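Local coordinates for putative sugar binding protein (Bacteroides vulgatus ATCC 8482, PDB 3KEZ) that probably binds glycans or other nutrients at the outer membrane as a calcium-containing member of the SusD family, at residues G65-T73 with H424-F435; Y313-P321 with R389-H397. All coordinates share one frame; numbering follows the deposited sequence.

Contact 1 of 2, residues G65-T73 with H424-F435; sequences GNYYRFNFT and HNTAYMEYDWNF. With EDO (1,2-ethanediol), chain I.
Phe70 drives its ring into a nest of three aromatic side chains from 424-435. Phe435 comes edge-on to one face, its CE2 standing 3.7 Å from Phe70 CG, with the two planes at 75°. At the far rim the roles change: the edge of Phe70 points at the face of Tyr431, ring centroids 4.9 Å apart, while the Tyr431 hydroxyl is bonded to the backbone of Thr51. Tyr428 packs more obliquely, its CD2 3.7 Å from Phe70 CB and its ring edge against the carbonyl of Arg69. That carbonyl is also bridged by a water to Ala427 N.

The other end is polar. Tyr68, with CG anti to the backbone N (chi1 163°), sends its ring along Thr426 to His424, and the two rings meet rim to rim. Two bonds hold the Tyr68 hydroxyl: one of 2.8 Å between OH and His424 ND1, and one accepted from Asn425 N at 2.9 Å, with an N-H...O angle of 158°. The positive phi of Phe70 belongs to the Schellman motif that ends helix 65-68, and this turn delivers its side chain to an aromatic cluster built largely of edge-to-face pairs.

Contact 2 of 2, residues Y313-P321 with R389-H397; sequences YAYVNKYQP and RKELVAEGH
Lys318 reaches past Val316 with its chain extended beyond CG and buries its ammonium group among acceptors of 389-397. NZ donates to Val393 O at 2.7 Å, in the carbonyl plane and on a lone pair, and to Glu391 O at 2.8 Å from above that carbonyl plane. The third protein partner is Glu395, whose chain crosses at about a right angle and offers the anti lone pair of OE2 for a salt bridge of 2.7 Å to NZ. With an alanine in place of Lys318, the Glu395 carboxylate would probably lose a charge partner and the carbonyls of Glu391 and Val393 a shared donor.

Close by, Tyr319 OH gives a 2.6 Å bond to Ala394 O, which lies near the ring plane at the edge. Val316 CG1 sits 3.6 Å from Ala394 CB, the tight apolar spot. Val316 and Val393 meet more loosely, their CG2 atoms 4.1 Å apart. On the looser side a single ordered water accepts from Lys318 NZ at 2.9 Å and donates to Lys390 O, tying the ammonium to the helix backbone.

Here the chain leaving strand 313-316 is joined to the type II turn from Leu392 to Glu395. Helix 288-295 packs on Val393, and strand 332-336 touches Lys318 and Tyr319, its Arg336 pairing with both Glu391 and Glu395.

How the contacts relate
The two contacts draw on different elements, and their centres lie about 20 Å apart. Contact 2 is the core one, its centre about 12 Å from the chain centre against 20 Å for contact 1, and every residue that touches in it is buried. Despite that depth, its main links are a salt bridge and hydrogen bonds, with a small apolar patch beside them, and the buried polar groups answer one another. Contact 1 is only partly buried and relies on ring packing, with a short polar patch at one end. It ties an early part of the chain to a late one; along the chain contact 2 is nested within the span that contact 1 closes, and the calcium site lies nearer to it.

Contact 1 of 2, residues G65-T73 with H424-F435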
loop_
_atom_site.group_PDB
_atom_site.type_symbol
_atom_site.label_atom_id
_atom_site.label_comp_id
_atom_site.label_asym_id
_atom_site.label_seq_id
_atom_site.Cartn_x
_atom_site.Cartn_y
_atom_site.Cartn_z
ATOM N N GLY A 65 3.796 15.743 -9.409
ATOM C CA GLY A 65 3.301 16.312 -10.657
ATOM C C GLY A 65 3.420 15.351 -11.825
ATOM O O GLY A 65 2.418 15.063 -12.483
ATOM N N ASN A 66 4.630 14.807 -12.048
ATOM C CA ASN A 66 4.880 13.930 -13.202
ATOM C C ASN A 66 4.118 12.580 -13.107
ATOM O O ASN A 66 3.709 12.014 -14.135
ATOM C CB ASN A 66 6.349 13.671 -13.387
ATOM C CG ASN A 66 7.088 14.858 -13.982
ATOM O OD1 ASN A 66 6.531 15.692 -14.711
ATOM N ND2 ASN A 66 8.352 14.942 -13.654
ATOM N N TYR A 67 3.878 12.107 -11.887
ATOM C CA TYR A 67 3.003 10.921 -11.692
ATOM C C TYR A 67 1.539 11.229 -12.028
ATOM O O TYR A 67 0.913 10.487 -12.776
ATOM C CB TYR A 67 3.095 10.396 -10.260
ATOM C CG TYR A 67 4.502 10.011 -9.894
ATOM C CD1 TYR A 67 5.425 10.963 -9.441
ATOM C CD2 TYR A 67 4.941 8.705 -10.064
ATOM C CE1 TYR A 67 6.743 10.581 -9.093
ATOM C CE2 TYR A 67 6.232 8.329 -9.733
ATOM C CZ TYR A 67 7.122 9.264 -9.253
ATOM O OH TYR A 67 8.396 8.841 -8.965
ATOM N N TYR A 68 1.001 12.312 -11.440
ATOM C CA TYR A 68 -0.393 12.783 -11.704
ATOM C C TYR A 68 -0.639 13.048 -13.203
ATOM O O TYR A 68 -1.701 12.692 -13.753
ATOM C CB TYR A 68 -0.697 14.045 -10.863
ATOM C CG TYR A 68 -1.886 14.837 -11.314
ATOM C CD1 TYR A 68 -3.160 14.334 -11.190
ATOM C CD2 TYR A 68 -1.739 16.118 -11.860
ATOM C CE1 TYR A 68 -4.272 15.056 -11.636
ATOM C CE2 TYR A 68 -2.840 16.850 -12.293
ATOM C CZ TYR A 68 -4.097 16.311 -12.196
ATOM O OH TYR A 68 -5.212 17.023 -12.620
ATOM N N ARG A 69 0.328 13.675 -13.862
ATOM C CA ARG A 69 0.198 14.054 -15.253
ATOM C C ARG A 69 0.556 12.933 -16.237
ATOM O O ARG A 69 0.439 13.131 -17.467
ATOM C CB ARG A 69 1.059 15.303 -15.566
ATOM C CG ARG A 69 0.555 16.565 -14.923
ATOM C CD ARG A 69 1.381 17.795 -15.215
ATOM N NE ARG A 69 1.599 17.988 -16.648
ATOM C CZ ARG A 69 2.773 18.181 -17.250
ATOM N NH1 ARG A 69 3.910 18.248 -16.568
ATOM N NH2 ARG A 69 2.809 18.329 -18.576
ATOM N N PHE A 70 0.986 11.789 -15.713
ATOM C CA PHE A 70 1.556 10.716 -16.508
ATOM C C PHE A 70 2.564 11.260 -17.506
ATOM O O PHE A 70 2.458 11.020 -18.710
ATOM C CB PHE A 70 0.447 9.954 -17.232
ATOM C CG PHE A 70 -0.516 9.336 -16.314
ATOM C CD1 PHE A 70 -0.227 8.114 -15.714
ATOM C CD2 PHE A 70 -1.712 9.976 -16.000
ATOM C CE1 PHE A 70 -1.124 7.540 -14.859
ATOM C CE2 PHE A 70 -2.599 9.411 -15.132
ATOM C CZ PHE A 70 -2.313 8.179 -14.572
ATOM N N ASN A 71 3.534 11.999 -16.991
ATOM C CA ASN A 71 4.463 12.750 -17.810
ATOM C C ASN A 71 5.809 12.067 -17.982
ATOM O O ASN A 71 6.729 12.684 -18.506
ATOM C CB ASN A 71 4.694 14.134 -17.169
ATOM C CG ASN A 71 5.244 15.138 -18.133
ATOM O OD1 ASN A 71 4.794 15.209 -19.269
ATOM N ND2 ASN A 71 6.219 15.943 -17.685
ATOM N N PHE A 72 5.983 10.831 -17.525
ATOM C CA PHE A 72 7.304 10.186 -17.653
ATOM C C PHE A 72 7.507 9.510 -19.004
ATOM O O PHE A 72 6.539 9.058 -19.655
ATOM C CB PHE A 72 7.582 9.162 -16.543
ATOM C CG PHE A 72 7.779 9.770 -15.162
ATOM C CD1 PHE A 72 8.816 10.637 -14.908
ATOM C CD2 PHE A 72 6.930 9.434 -14.128
ATOM C CE1 PHE A 72 9.006 11.177 -13.636
ATOM C CE2 PHE A 72 7.117 9.965 -12.870
ATOM C CZ PHE A 72 8.157 10.836 -12.623
ATOM N N THR A 73 8.770 9.458 -19.416
ATOM C CA THR A 73 9.196 8.791 -20.643
ATOM C C THR A 73 10.200 7.723 -20.274
ATOM O O THR A 73 10.699 7.692 -19.146
ATOM C CB THR A 73 9.975 9.713 -21.633
ATOM O OG1 THR A 73 11.290 9.949 -21.123
ATOM C CG2 THR A 73 9.264 11.041 -21.895
ATOM N N HIS A 424 -8.204 20.222 -11.928
ATOM C CA HIS A 424 -7.376 19.312 -12.721
ATOM C C HIS A 424 -6.480 20.079 -13.714
ATOM O O HIS A 424 -6.816 21.173 -14.185
ATOM C CB HIS A 424 -8.218 18.236 -13.401
ATOM C CG HIS A 424 -8.679 17.172 -12.464
ATOM N ND1 HIS A 424 -7.834 16.208 -11.952
ATOM C CD2 HIS A 424 -9.887 16.954 -11.900
ATOM C CE1 HIS A 424 -8.513 15.429 -11.129
ATOM N NE2 HIS A 424 -9.767 15.851 -11.089
ATOM N N ASN A 425 -5.311 19.526 -13.998
ATOM C CA ASN A 425 -4.419 20.113 -14.994
ATOM C C ASN A 425 -3.599 18.983 -15.590
ATOM O O ASN A 425 -2.457 18.747 -15.218
ATOM C CB ASN A 425 -3.509 21.176 -14.353
ATOM C CG ASN A 425 -2.648 21.878 -15.352
ATOM O OD1 ASN A 425 -2.835 21.752 -16.571
ATOM N ND2 ASN A 425 -1.708 22.662 -14.852
ATOM N N THR A 426 -4.231 18.252 -16.492
ATOM C CA THR A 426 -3.657 17.062 -17.067
ATOM C C THR A 426 -4.294 16.787 -18.446
ATOM O O THR A 426 -5.458 17.108 -18.677
ATOM C CB THR A 426 -3.887 15.888 -16.117
ATOM O OG1 THR A 426 -3.324 14.693 -16.668
ATOM C CG2 THR A 426 -5.364 15.700 -15.889
ATOM N N ALA A 427 -3.514 16.175 -19.336
ATOM C CA ALA A 427 -3.986 15.683 -20.628
ATOM C C ALA A 427 -4.811 14.420 -20.465
ATOM O O ALA A 427 -5.524 14.028 -21.379
ATOM C CB ALA A 427 -2.814 15.379 -21.511
ATOM N N TYR A 428 -4.711 13.774 -19.308
ATOM C CA TYR A 428 -5.300 12.431 -19.131
ATOM C C TYR A 428 -6.416 12.393 -18.074
ATOM O O TYR A 428 -6.148 12.289 -16.861
ATOM C CB TYR A 428 -4.187 11.428 -18.786
ATOM C CG TYR A 428 -3.058 11.355 -19.787
ATOM C CD1 TYR A 428 -3.253 10.830 -21.060
ATOM C CD2 TYR A 428 -1.784 11.840 -19.467
ATOM C CE1 TYR A 428 -2.213 10.768 -21.972
ATOM C CE2 TYR A 428 -0.737 11.783 -20.387
ATOM C CZ TYR A 428 -0.977 11.244 -21.629
ATOM O OH TYR A 428 0.031 11.150 -22.525
HETATM N N MSE A 429 -7.666 12.448 -18.545
HETATM C CA MSE A 429 -8.833 12.537 -17.683
HETATM C C MSE A 429 -9.605 11.210 -17.519
HETATM O O MSE A 429 -10.244 10.997 -16.500
HETATM C CB MSE A 429 -9.740 13.664 -18.146
HETATM C CG MSE A 429 -9.051 15.071 -18.117
HETATM SE SE MSE A 429 -8.834 15.704 -16.324
HETATM C CE MSE A 429 -10.692 16.011 -15.856
ATOM N N GLU A 430 -9.507 10.299 -18.478
ATOM C CA GLU A 430 -10.195 9.028 -18.383
ATOM C C GLU A 430 -9.253 7.979 -18.917
ATOM O O GLU A 430 -8.677 8.181 -19.963
ATOM C CB GLU A 430 -11.509 9.014 -19.186
ATOM C CG GLU A 430 -12.498 10.162 -18.833
ATOM C CD GLU A 430 -13.967 9.911 -19.264
ATOM O OE1 GLU A 430 -14.227 9.102 -20.183
ATOM O OE2 GLU A 430 -14.863 10.559 -18.678
ATOM N N TYR A 431 -9.088 6.872 -18.204
ATOM C CA TYR A 431 -8.193 5.792 -18.666
ATOM C C TYR A 431 -8.480 4.479 -17.900
ATOM O O TYR A 431 -8.998 4.482 -16.783
ATOM C CB TYR A 431 -6.719 6.206 -18.515
ATOM C CG TYR A 431 -6.425 6.923 -17.204
ATOM C CD1 TYR A 431 -6.539 8.314 -17.111
ATOM C CD2 TYR A 431 -6.057 6.211 -16.057
ATOM C CE1 TYR A 431 -6.297 8.988 -15.886
ATOM C CE2 TYR A 431 -5.819 6.850 -14.851
ATOM C CZ TYR A 431 -5.953 8.261 -14.763
ATOM O OH TYR A 431 -5.711 8.928 -13.560
ATOM N N ASP A 432 -8.121 3.376 -18.531
ATOM C CA ASP A 432 -8.383 2.050 -18.033
ATOM C C ASP A 432 -7.114 1.232 -18.212
ATOM O O ASP A 432 -6.090 1.795 -18.502
ATOM C CB ASP A 432 -9.573 1.433 -18.768
ATOM C CG ASP A 432 -9.392 1.386 -20.279
ATOM O OD1 ASP A 432 -8.241 1.285 -20.813
ATOM O OD2 ASP A 432 -10.434 1.438 -20.957
ATOM N N TRP A 433 -7.193 -0.092 -18.078
ATOM C CA TRP A 433 -6.005 -0.944 -18.168
ATOM C C TRP A 433 -5.388 -1.058 -19.566
ATOM O O TRP A 433 -4.382 -1.755 -19.735
ATOM C CB TRP A 433 -6.268 -2.315 -17.531
ATOM C CG TRP A 433 -7.364 -3.171 -18.175
ATOM C CD1 TRP A 433 -7.804 -3.144 -19.476
ATOM C CD2 TRP A 433 -8.084 -4.220 -17.534
ATOM N NE1 TRP A 433 -8.790 -4.093 -19.671
ATOM C CE2 TRP A 433 -8.980 -4.761 -18.482
ATOM C CE3 TRP A 433 -8.083 -4.736 -16.234
ATOM C CZ2 TRP A 433 -9.835 -5.797 -18.170
ATOM C CZ3 TRP A 433 -8.921 -5.771 -15.930
ATOM C CH2 TRP A 433 -9.792 -6.288 -16.879
ATOM N N ASN A 434 -5.946 -0.330 -20.540
ATOM C CA ASN A 434 -5.339 -0.246 -21.853
ATOM C C ASN A 434 -4.425 0.954 -21.954
ATOM O O ASN A 434 -3.755 1.094 -22.947
ATOM C CB ASN A 434 -6.397 -0.217 -22.959
ATOM C CG ASN A 434 -7.215 -1.488 -22.997
ATOM O OD1 ASN A 434 -6.665 -2.553 -23.221
ATOM N ND2 ASN A 434 -8.524 -1.387 -22.735
ATOM N N PHE A 435 -4.424 1.834 -20.952
ATOM C CA PHE A 435 -3.602 3.053 -21.023
ATOM C C PHE A 435 -2.169 2.656 -20.644
ATOM O O PHE A 435 -1.936 2.137 -19.552
ATOM C CB PHE A 435 -4.164 4.079 -20.050
ATOM C CG PHE A 435 -3.389 5.358 -19.944
ATOM C CD1 PHE A 435 -2.872 5.992 -21.061
ATOM C CD2 PHE A 435 -3.247 5.958 -18.698
ATOM C CE1 PHE A 435 -2.194 7.205 -20.930
ATOM C CE2 PHE A 435 -2.584 7.164 -18.557
ATOM C CZ PHE A 435 -2.073 7.794 -19.673
HETATM C C1 EDO I . -10.473 0.724 -24.348
HETATM O O1 EDO I . -9.693 1.548 -23.480
HETATM C C2 EDO I . -11.686 1.525 -24.775
HETATM O O2 EDO I . -11.253 2.558 -25.654
HETATM O O HOH W 1 -0.914 15.176 -18.255
#

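Contact 2 of 2, residues Y313-P321 with R389-H397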
loop_
_atom_site.group_PDB
_atom_site.type_symbol
_atom_site.label_atom_id
_atom_site.label_comp_id
_atom_site.label_asym_id
_atom_site.label_seq_id
_atom_site.Cartn_x
_atom_site.Cartn_y
_atom_site.Cartn_z
ATOM N N TYR A 313 -7.326 24.553 -0.878
ATOM C CA TYR A 313 -7.006 23.147 -1.000
ATOM C C TYR A 313 -7.334 22.414 0.295
ATOM O O TYR A 313 -7.347 23.016 1.383
ATOM C CB TYR A 313 -5.522 22.943 -1.195
ATOM C CG TYR A 313 -4.918 23.707 -2.305
ATOM C CD1 TYR A 313 -5.025 23.254 -3.606
ATOM C CD2 TYR A 313 -4.207 24.871 -2.060
ATOM C CE1 TYR A 313 -4.479 23.966 -4.650
ATOM C CE2 TYR A 313 -3.641 25.588 -3.101
ATOM C CZ TYR A 313 -3.779 25.118 -4.392
ATOM O OH TYR A 313 -3.209 25.790 -5.444
ATOM N N ALA A 314 -7.579 21.115 0.174
ATOM C CA ALA A 314 -7.775 20.257 1.318
ATOM C C ALA A 314 -6.754 19.135 1.253
ATOM O O ALA A 314 -6.711 18.360 0.286
ATOM C CB ALA A 314 -9.174 19.699 1.340
ATOM N N TYR A 315 -5.935 19.050 2.294
ATOM C CA TYR A 315 -4.936 18.004 2.422
ATOM C C TYR A 315 -5.471 16.868 3.291
ATOM O O TYR A 315 -6.328 17.088 4.145
ATOM C CB TYR A 315 -3.657 18.591 3.034
ATOM C CG TYR A 315 -3.031 19.581 2.092
ATOM C CD1 TYR A 315 -2.127 19.154 1.147
ATOM C CD2 TYR A 315 -3.441 20.918 2.057
ATOM C CE1 TYR A 315 -1.614 20.007 0.222
ATOM C CE2 TYR A 315 -2.911 21.805 1.133
ATOM C CZ TYR A 315 -1.982 21.329 0.226
ATOM O OH TYR A 315 -1.419 22.136 -0.697
ATOM N N VAL A 316 -4.978 15.655 3.062
ATOM C CA VAL A 316 -5.366 14.519 3.878
ATOM C C VAL A 316 -4.408 14.436 5.056
ATOM O O VAL A 316 -3.246 14.096 4.914
ATOM C CB VAL A 316 -5.377 13.221 3.081
ATOM C CG1 VAL A 316 -5.757 12.021 3.972
ATOM C CG2 VAL A 316 -6.348 13.366 1.886
ATOM N N ASN A 317 -4.919 14.746 6.234
ATOM C CA ASN A 317 -4.111 14.891 7.442
ATOM C C ASN A 317 -4.007 13.570 8.204
ATOM O O ASN A 317 -4.267 13.505 9.424
ATOM C CB ASN A 317 -4.743 15.980 8.342
ATOM C CG ASN A 317 -3.780 16.507 9.387
ATOM O OD1 ASN A 317 -2.599 16.647 9.107
ATOM N ND2 ASN A 317 -4.277 16.783 10.601
ATOM N N LYS A 318 -3.602 12.519 7.504
ATOM C CA LYS A 318 -3.429 11.193 8.128
ATOM C C LYS A 318 -2.033 10.970 8.675
ATOM O O LYS A 318 -1.818 10.096 9.507
ATOM C CB LYS A 318 -3.751 10.076 7.130
ATOM C CG LYS A 318 -5.211 10.047 6.730
ATOM C CD LYS A 318 -5.531 8.955 5.699
ATOM C CE LYS A 318 -7.022 8.656 5.654
ATOM N NZ LYS A 318 -7.384 7.547 4.678
ATOM N N TYR A 319 -1.086 11.723 8.152
ATOM C CA TYR A 319 0.299 11.617 8.572
ATOM C C TYR A 319 0.548 12.634 9.680
ATOM O O TYR A 319 1.109 13.706 9.470
ATOM C CB TYR A 319 1.184 11.812 7.360
ATOM C CG TYR A 319 0.865 10.728 6.356
ATOM C CD1 TYR A 319 1.383 9.432 6.502
ATOM C CD2 TYR A 319 -0.028 10.957 5.307
ATOM C CE1 TYR A 319 1.032 8.409 5.619
ATOM C CE2 TYR A 319 -0.391 9.925 4.416
ATOM C CZ TYR A 319 0.152 8.676 4.564
ATOM O OH TYR A 319 -0.191 7.699 3.650
ATOM N N GLN A 320 0.083 12.267 10.867
ATOM C CA GLN A 320 0.115 13.149 12.034
ATOM C C GLN A 320 1.373 12.803 12.808
ATOM O O GLN A 320 1.634 11.647 13.091
ATOM C CB GLN A 320 -1.163 12.981 12.888
ATOM C CG GLN A 320 -2.435 13.378 12.090
ATOM C CD GLN A 320 -3.731 13.164 12.829
ATOM O OE1 GLN A 320 -3.716 12.825 14.003
ATOM N NE2 GLN A 320 -4.879 13.372 12.134
ATOM N N PRO A 321 2.192 13.802 13.095
ATOM C CA PRO A 321 3.392 13.468 13.853
ATOM C C PRO A 321 3.034 12.966 15.258
ATOM O O PRO A 321 1.992 13.350 15.817
ATOM C CB PRO A 321 4.123 14.811 13.936
ATOM C CG PRO A 321 3.019 15.839 13.882
ATOM C CD PRO A 321 1.983 15.254 12.966
ATOM N N ARG A 389 -12.681 3.885 -1.084
ATOM C CA ARG A 389 -11.988 5.107 -1.477
ATOM C C ARG A 389 -12.068 6.210 -0.394
ATOM O O ARG A 389 -11.133 6.986 -0.227
ATOM C CB ARG A 389 -12.485 5.614 -2.832
ATOM C CG ARG A 389 -13.852 6.273 -2.774
ATOM C CD ARG A 389 -14.574 6.197 -4.080
ATOM N NE ARG A 389 -14.102 7.251 -4.945
ATOM C CZ ARG A 389 -14.725 7.682 -6.035
ATOM N NH1 ARG A 389 -15.880 7.150 -6.424
ATOM N NH2 ARG A 389 -14.181 8.652 -6.744
ATOM N N LYS A 390 -13.173 6.263 0.344
ATOM C CA LYS A 390 -13.299 7.207 1.453
ATOM C C LYS A 390 -12.384 6.799 2.560
ATOM O O LYS A 390 -11.667 7.646 3.108
ATOM C CB LYS A 390 -14.736 7.326 1.960
ATOM C CG LYS A 390 -15.740 7.812 0.893
ATOM C CD LYS A 390 -17.200 7.820 1.457
ATOM C CE LYS A 390 -18.186 8.088 0.359
ATOM N NZ LYS A 390 -19.545 7.761 0.804
ATOM N N GLU A 391 -12.330 5.496 2.848
ATOM C CA GLU A 391 -11.490 5.007 3.941
ATOM C C GLU A 391 -9.979 5.089 3.679
ATOM O O GLU A 391 -9.218 5.406 4.585
ATOM C CB GLU A 391 -11.877 3.566 4.297
ATOM C CG GLU A 391 -11.175 3.088 5.530
ATOM C CD GLU A 391 -11.517 3.931 6.739
ATOM O OE1 GLU A 391 -12.733 4.169 6.967
ATOM O OE2 GLU A 391 -10.585 4.350 7.466
ATOM N N LEU A 392 -9.537 4.830 2.447
ATOM C CA LEU A 392 -8.128 4.626 2.167
ATOM C C LEU A 392 -7.458 5.755 1.362
ATOM O O LEU A 392 -6.351 5.603 0.890
ATOM C CB LEU A 392 -7.931 3.278 1.483
ATOM C CG LEU A 392 -8.357 2.030 2.302
ATOM C CD1 LEU A 392 -7.958 0.739 1.539
ATOM C CD2 LEU A 392 -7.694 2.013 3.679
ATOM N N VAL A 393 -8.142 6.879 1.215
ATOM C CA VAL A 393 -7.576 8.063 0.580
ATOM C C VAL A 393 -6.203 8.435 1.217
ATOM O O VAL A 393 -6.041 8.447 2.469
ATOM C CB VAL A 393 -8.586 9.230 0.566
ATOM C CG1 VAL A 393 -8.947 9.693 1.981
ATOM C CG2 VAL A 393 -8.073 10.354 -0.318
ATOM N N ALA A 394 -5.214 8.626 0.327
ATOM C CA ALA A 394 -3.801 9.018 0.677
ATOM C C ALA A 394 -2.958 7.864 1.255
ATOM O O ALA A 394 -1.841 8.090 1.745
ATOM C CB ALA A 394 -3.756 10.272 1.600
ATOM N N GLU A 395 -3.487 6.632 1.159
ATOM C CA GLU A 395 -2.787 5.422 1.614
ATOM C C GLU A 395 -2.413 4.510 0.434
ATOM O O GLU A 395 -1.934 3.412 0.645
ATOM C CB GLU A 395 -3.596 4.643 2.664
ATOM C CG GLU A 395 -3.884 5.418 3.968
ATOM C CD GLU A 395 -4.893 4.738 4.859
ATOM O OE1 GLU A 395 -4.571 3.693 5.467
ATOM O OE2 GLU A 395 -5.999 5.280 5.008
ATOM N N GLY A 396 -2.582 4.991 -0.797
ATOM C CA GLY A 396 -1.954 4.360 -1.956
ATOM C C GLY A 396 -2.722 3.292 -2.706
ATOM O O GLY A 396 -2.102 2.494 -3.460
ATOM N N HIS A 397 -4.050 3.311 -2.577
ATOM C CA HIS A 397 -4.922 2.279 -3.169
ATOM C C HIS A 397 -5.724 2.644 -4.437
ATOM O O HIS A 397 -5.977 1.772 -5.285
ATOM C CB HIS A 397 -5.915 1.838 -2.116
ATOM C CG HIS A 397 -5.282 1.077 -1.002
ATOM N ND1 HIS A 397 -5.357 -0.298 -0.897
ATOM C CD2 HIS A 397 -4.516 1.496 0.038
ATOM C CE1 HIS A 397 -4.680 -0.691 0.167
ATOM N NE2 HIS A 397 -4.175 0.379 0.760
HETATM O O HOH W 2 -10.098 8.317 5.365
#